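Local coordinates for transcriptional regulator PA3341 (Pseudomonas aeruginosa, PDB 2FBH), which probably binds DNA as a MarR-family transcriptional regulator with a winged helix-turn-helix fold, and carries bound zinc in the crystal, at residues R50-Q55 with H95-P100; V42-A47 with D108-A113. One frame throughout, in Å; residues are numbered along the deposited sequence.

Contact 1: R50-Q55 with H95-P100; sequences RDSPTQ and HIVLTP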
loop_
_atom_site.group_PDB
_atom_site.type_symbol
_atom_site.label_atom_id
_atom_site.label_comp_id
_atom_site.label_asym_id
_atom_site.label_seq_id
_atom_site.Cartn_x
_atom_site.Cartn_y
_atom_site.Cartn_z
ATOM N N ARG A 50 5.290 -13.642 -17.810
ATOM C CA ARG A 50 5.949 -14.026 -19.090
ATOM C C ARG A 50 5.466 -13.207 -20.283
ATOM O O ARG A 50 6.247 -12.924 -21.207
ATOM C CB ARG A 50 5.923 -15.516 -19.420
ATOM C CG ARG A 50 7.127 -15.879 -20.295
ATOM C CD ARG A 50 6.807 -16.956 -21.339
ATOM N NE ARG A 50 6.051 -16.440 -22.479
ATOM C CZ ARG A 50 4.723 -16.347 -22.528
ATOM N NH1 ARG A 50 3.966 -16.743 -21.506
ATOM N NH2 ARG A 50 4.145 -15.853 -23.607
ATOM N N ASP A 51 4.184 -12.845 -20.262
ATOM C CA ASP A 51 3.653 -11.939 -21.276
ATOM C C ASP A 51 4.212 -10.536 -21.063
ATOM O O ASP A 51 4.573 -10.176 -19.952
ATOM C CB ASP A 51 2.132 -11.889 -21.250
ATOM C CG ASP A 51 1.513 -13.238 -21.540
ATOM O OD1 ASP A 51 2.187 -14.098 -22.164
ATOM O OD2 ASP A 51 0.367 -13.436 -21.096
ATOM N N SER A 52 4.281 -9.775 -22.151
ATOM C CA SER A 52 4.638 -8.371 -22.103
ATOM C C SER A 52 3.346 -7.614 -21.928
ATOM O O SER A 52 2.466 -7.740 -22.781
ATOM C CB SER A 52 5.309 -7.986 -23.415
ATOM O OG SER A 52 6.521 -8.704 -23.538
ATOM N N PRO A 53 3.190 -6.855 -20.811
ATOM C CA PRO A 53 1.908 -6.218 -20.537
ATOM C C PRO A 53 1.683 -4.959 -21.352
ATOM O O PRO A 53 2.628 -4.313 -21.835
ATOM C CB PRO A 53 2.016 -5.834 -19.046
ATOM C CG PRO A 53 3.511 -5.495 -18.900
ATOM C CD PRO A 53 4.178 -6.579 -19.753
ATOM N N THR A 54 0.432 -4.570 -21.490
ATOM C CA THR A 54 0.174 -3.226 -21.986
ATOM C C THR A 54 0.388 -2.299 -20.782
ATOM O O THR A 54 0.521 -2.775 -19.672
ATOM C CB THR A 54 -1.268 -3.073 -22.423
ATOM O OG1 THR A 54 -2.145 -3.244 -21.283
ATOM C CG2 THR A 54 -1.586 -4.123 -23.487
ATOM N N GLN A 55 0.343 -0.987 -21.007
ATOM C CA GLN A 55 0.459 0.005 -19.917
ATOM C C GLN A 55 -0.662 -0.154 -18.909
ATOM O O GLN A 55 -0.441 -0.076 -17.702
ATOM C CB GLN A 55 0.530 1.448 -20.477
ATOM C CG GLN A 55 1.845 1.663 -21.200
ATOM C CD GLN A 55 2.384 3.140 -21.269
ATOM O OE1 GLN A 55 3.368 3.400 -21.992
ATOM N NE2 GLN A 55 1.780 4.070 -20.501
ATOM N N HIS A 95 3.402 -2.581 -25.980
ATOM C CA HIS A 95 3.585 -3.462 -24.858
ATOM C C HIS A 95 4.932 -3.145 -24.251
ATOM O O HIS A 95 5.837 -2.654 -24.948
ATOM C CB HIS A 95 3.510 -4.905 -25.318
ATOM C CG HIS A 95 2.130 -5.303 -25.746
ATOM N ND1 HIS A 95 1.590 -4.930 -26.965
ATOM C CD2 HIS A 95 1.158 -5.987 -25.095
ATOM C CE1 HIS A 95 0.353 -5.395 -27.052
ATOM N NE2 HIS A 95 0.070 -6.050 -25.936
ATOM N N ILE A 96 5.045 -3.352 -22.950
ATOM C CA ILE A 96 6.258 -2.912 -22.273
ATOM C C ILE A 96 7.142 -4.117 -22.177
ATOM O O ILE A 96 6.735 -5.155 -21.711
ATOM C CB ILE A 96 5.946 -2.244 -20.928
ATOM C CG1 ILE A 96 5.047 -1.031 -21.195
ATOM C CG2 ILE A 96 7.267 -1.785 -20.304
ATOM C CD1 ILE A 96 3.806 -1.103 -20.537
ATOM N N VAL A 97 8.348 -4.013 -22.682
ATOM C CA VAL A 97 9.243 -5.130 -22.727
ATOM C C VAL A 97 10.550 -4.724 -22.027
ATOM O O VAL A 97 11.045 -3.601 -22.205
ATOM C CB VAL A 97 9.550 -5.527 -24.213
ATOM C CG1 VAL A 97 10.473 -6.730 -24.259
ATOM C CG2 VAL A 97 8.236 -5.793 -24.980
ATOM N N LEU A 98 11.151 -5.651 -21.293
ATOM C CA LEU A 98 12.494 -5.434 -20.777
ATOM C C LEU A 98 13.540 -5.556 -21.858
ATOM O O LEU A 98 13.391 -6.351 -22.802
ATOM C CB LEU A 98 12.842 -6.494 -19.711
ATOM C CG LEU A 98 11.943 -6.480 -18.481
ATOM C CD1 LEU A 98 12.102 -7.802 -17.659
ATOM C CD2 LEU A 98 12.409 -5.314 -17.625
ATOM N N THR A 99 14.645 -4.871 -21.640
ATOM C CA THR A 99 15.816 -5.002 -22.491
ATOM C C THR A 99 16.851 -5.955 -21.888
ATOM O O THR A 99 16.887 -6.169 -20.667
ATOM C CB THR A 99 16.532 -3.635 -22.651
ATOM O OG1 THR A 99 16.990 -3.205 -21.366
ATOM C CG2 THR A 99 15.616 -2.542 -23.246
ATOM N N PRO A 100 17.730 -6.510 -22.738
ATOM C CA PRO A 100 18.902 -7.265 -22.299
ATOM C C PRO A 100 19.721 -6.495 -21.244
ATOM O O PRO A 100 20.142 -7.096 -20.261
ATOM C CB PRO A 100 19.678 -7.446 -23.608
ATOM C CG PRO A 100 18.584 -7.714 -24.553
ATOM C CD PRO A 100 17.619 -6.545 -24.215
HETATM O O HOH W 1 7.882 -7.722 -20.661
#
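Pro53 and Ile96 join the loop 50-55 to strand 95-98, the second strand of the antiparallel hairpin that forms the wing of this MarR-type winged helix-turn-helix. The loop connects helix 39-48 to helix 55-62, and one backbone hydrogen bond ties it to the wing: Ile96 N donates to Pro53 O at 2.8 Å. The bond is straight, with an angle of 162° at the hydrogen, and the donor lies almost on the extension of the carbonyl bond. The same oxygen also receives a CA-H...O contact from His95 CA at 3.3 Å.

The imidazole of His95 lies against the loop. Ser52 O meets the ring edge near its plane, 3.2 Å from His95 CD2, while Thr54 CG2 approaches obliquely, 3.5 Å from His95 NE2. The side chains of Thr54 and His95 run alongside each other in the same direction. Nearby, Ser52 OG stands 3.7 Å from Val97 CG2. At the first residue of helix 55-62, which Thr54 N-caps, the aliphatic part of Gln55 crosses Ile96 at about a right angle. Gln55 CG is anti to the carbonyl carbon (chi1 -69°), which sets it 3.5 Å from Ile96 CD1.

Outside the contact, the ring's rotation is fixed by two hydrogen bonds, His95 ND1 to Ala93 O and NE2 to Arg91 NH1. Gln55 OE1 reaches Arg84 NH1 on the neighbouring strand 82-85, and Leu58 and Leu73 pack on Ile96. A water donating to Ile96 O at 3.0 Å makes a weak, 3.3 Å bond with Ser52 OG.

Contact 2: V42-A47 with D108-A113; sequences VLLHLA and DIEAIA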
loop_
_atom_site.group_PDB
_atom_site.type_symbol
_atom_site.label_atom_id
_atom_site.label_comp_id
_atom_site.label_asym_id
_atom_site.label_seq_id
_atom_site.Cartn_x
_atom_site.Cartn_y
_atom_site.Cartn_z
ATOM N N VAL A 42 7.848 -1.718 -10.900
ATOM C CA VAL A 42 7.541 -1.927 -12.303
ATOM C C VAL A 42 8.470 -2.994 -12.916
ATOM O O VAL A 42 7.968 -3.934 -13.503
ATOM C CB VAL A 42 7.567 -0.558 -13.080
ATOM C CG1 VAL A 42 7.411 -0.787 -14.578
ATOM C CG2 VAL A 42 6.414 0.388 -12.548
ATOM N N LEU A 43 9.816 -2.857 -12.755
ATOM C CA LEU A 43 10.805 -3.831 -13.188
ATOM C C LEU A 43 10.510 -5.193 -12.611
ATOM O O LEU A 43 10.528 -6.199 -13.305
ATOM C CB LEU A 43 12.188 -3.416 -12.706
ATOM C CG LEU A 43 12.775 -2.236 -13.479
ATOM C CD1 LEU A 43 14.228 -2.038 -13.028
ATOM C CD2 LEU A 43 12.755 -2.485 -15.091
ATOM N N LEU A 44 10.180 -5.210 -11.318
ATOM C CA LEU A 44 9.987 -6.516 -10.677
ATOM C C LEU A 44 8.792 -7.185 -11.331
ATOM O O LEU A 44 8.870 -8.359 -11.671
ATOM C CB LEU A 44 9.737 -6.324 -9.204
ATOM C CG LEU A 44 10.494 -7.222 -8.290
ATOM C CD1 LEU A 44 9.732 -7.250 -6.981
ATOM C CD2 LEU A 44 10.785 -8.604 -8.899
ATOM N N HIS A 45 7.709 -6.438 -11.558
ATOM C CA HIS A 45 6.526 -7.013 -12.156
ATOM C C HIS A 45 6.724 -7.430 -13.621
ATOM O O HIS A 45 6.203 -8.461 -14.070
ATOM C CB HIS A 45 5.365 -6.074 -11.970
ATOM C CG HIS A 45 4.844 -6.056 -10.551
ATOM N ND1 HIS A 45 3.540 -6.386 -10.228
ATOM C CD2 HIS A 45 5.466 -5.803 -9.370
ATOM C CE1 HIS A 45 3.366 -6.273 -8.916
ATOM N NE2 HIS A 45 4.520 -5.923 -8.374
ATOM N N LEU A 46 7.529 -6.664 -14.358
ATOM C CA LEU A 46 7.892 -7.076 -15.702
ATOM C C LEU A 46 8.677 -8.362 -15.689
ATOM O O LEU A 46 8.527 -9.207 -16.577
ATOM C CB LEU A 46 8.726 -5.960 -16.387
ATOM C CG LEU A 46 7.859 -4.818 -16.847
ATOM C CD1 LEU A 46 8.832 -3.669 -17.321
ATOM C CD2 LEU A 46 6.946 -5.206 -17.986
ATOM N N ALA A 47 9.555 -8.505 -14.716
ATOM C CA ALA A 47 10.420 -9.671 -14.641
ATOM C C ALA A 47 9.578 -10.913 -14.371
ATOM O O ALA A 47 9.982 -12.046 -14.729
ATOM C CB ALA A 47 11.376 -9.505 -13.498
ATOM N N ASP A 108 19.543 -8.928 -9.780
ATOM C CA ASP A 108 19.833 -8.383 -8.491
ATOM C C ASP A 108 18.584 -8.027 -7.703
ATOM O O ASP A 108 18.532 -8.302 -6.532
ATOM C CB ASP A 108 20.786 -7.161 -8.579
ATOM C CG ASP A 108 22.187 -7.556 -9.053
ATOM O OD1 ASP A 108 22.483 -8.766 -9.079
ATOM O OD2 ASP A 108 22.980 -6.664 -9.443
ATOM N N ILE A 109 17.615 -7.413 -8.336
ATOM C CA ILE A 109 16.346 -7.074 -7.686
ATOM C C ILE A 109 15.612 -8.330 -7.190
ATOM O O ILE A 109 15.134 -8.375 -6.038
ATOM C CB ILE A 109 15.437 -6.297 -8.672
ATOM C CG1 ILE A 109 16.157 -4.954 -9.017
ATOM C CG2 ILE A 109 14.018 -6.032 -8.042
ATOM C CD1 ILE A 109 15.272 -4.141 -10.016
ATOM N N GLU A 110 15.571 -9.376 -8.020
ATOM C CA GLU A 110 14.923 -10.606 -7.542
ATOM C C GLU A 110 15.670 -11.249 -6.380
ATOM O O GLU A 110 15.038 -11.751 -5.461
ATOM C CB GLU A 110 14.687 -11.598 -8.671
ATOM C CG GLU A 110 13.568 -11.162 -9.578
ATOM C CD GLU A 110 12.190 -11.365 -8.969
ATOM O OE1 GLU A 110 11.288 -11.776 -9.710
ATOM O OE2 GLU A 110 12.001 -11.155 -7.755
ATOM N N ALA A 111 16.990 -11.238 -6.423
ATOM C CA ALA A 111 17.772 -11.844 -5.366
ATOM C C ALA A 111 17.464 -11.063 -4.067
ATOM O O ALA A 111 17.259 -11.639 -2.981
ATOM C CB ALA A 111 19.251 -11.822 -5.686
ATOM N N ILE A 112 17.415 -9.739 -4.200
ATOM C CA ILE A 112 17.170 -8.923 -2.966
ATOM C C ILE A 112 15.731 -9.109 -2.469
ATOM O O ILE A 112 15.510 -9.248 -1.265
ATOM C CB ILE A 112 17.508 -7.410 -3.253
ATOM C CG1 ILE A 112 19.022 -7.281 -3.487
ATOM C CG2 ILE A 112 17.030 -6.528 -2.135
ATOM C CD1 ILE A 112 19.465 -5.876 -4.085
ATOM N N ALA A 113 14.764 -9.203 -3.388
ATOM C CA ALA A 113 13.368 -9.448 -3.006
ATOM C C ALA A 113 13.229 -10.862 -2.320
ATOM O O ALA A 113 12.523 -10.974 -1.302
ATOM C CB ALA A 113 12.464 -9.379 -4.196
#
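Ile109 faces both Leu43 and Leu44 where helix 102-120 crosses helix 39-48, the local axes passing 10.3 Å apart at -96°. Its two branches divide the work. CG1 lies anti to the carbonyl carbon (chi1 -63°) and carries CD1 to Leu43 CD1, 3.8 Å away, whereas CG2 touches Leu44 CG at 3.7 Å. The Leu43 and Ile109 side chains meet nearly perpendicularly.

Glu110 comes next. It was deposited in two conformers; in the one described, a turn about the CB-CG bond (chi2 -75°) brings the carboxylate over to Leu44, though the very short approach to Leu44 CD2 is doubtful. There its OE2 forms a salt bridge with Arg48, one residue beyond the segment 42-47, and Tyr10 of the second subunit packs against it. One helical turn after Ile109, Ala113 adds a looser apolar contact, with its CB 4.4 Å from Leu44 CD1.

No hydrogen bond spans the crossing, whose apolar side chains seat helix 102-120, which follows the wing, on the first helix of the winged-helix region, the one carrying the zinc ligand His45. Leu43 also packs on Leu105 and Ile106, earlier in helix 102-120, and on Leu76 of helix 66-78, while Ala113 touches Leu26 of helix 11-29.

In the fold
Helix 39-48 joins the two contacts, whose centres are 14 Å apart: it crosses helix 102-120 in contact 2 and leads into the loop 50-55 of contact 1. Direct packing bridges them, with Leu46 CD2 3.6 Å from Pro53 CD and Leu98 CD2 3.8 Å from Leu43 CD2. Along the chain, both segments of contact 1 fall between Ala47 and Asp108, the inner ends of contact 2. A zinc ion lies about 8 Å from the side chain of Pro53; the zinc site of His45 and His49 is tied to contact 2 because His45 belongs to segment 42-47. The wing is thus connected through helix 39-48 to helix 102-120, the helix that also follows it in the chain.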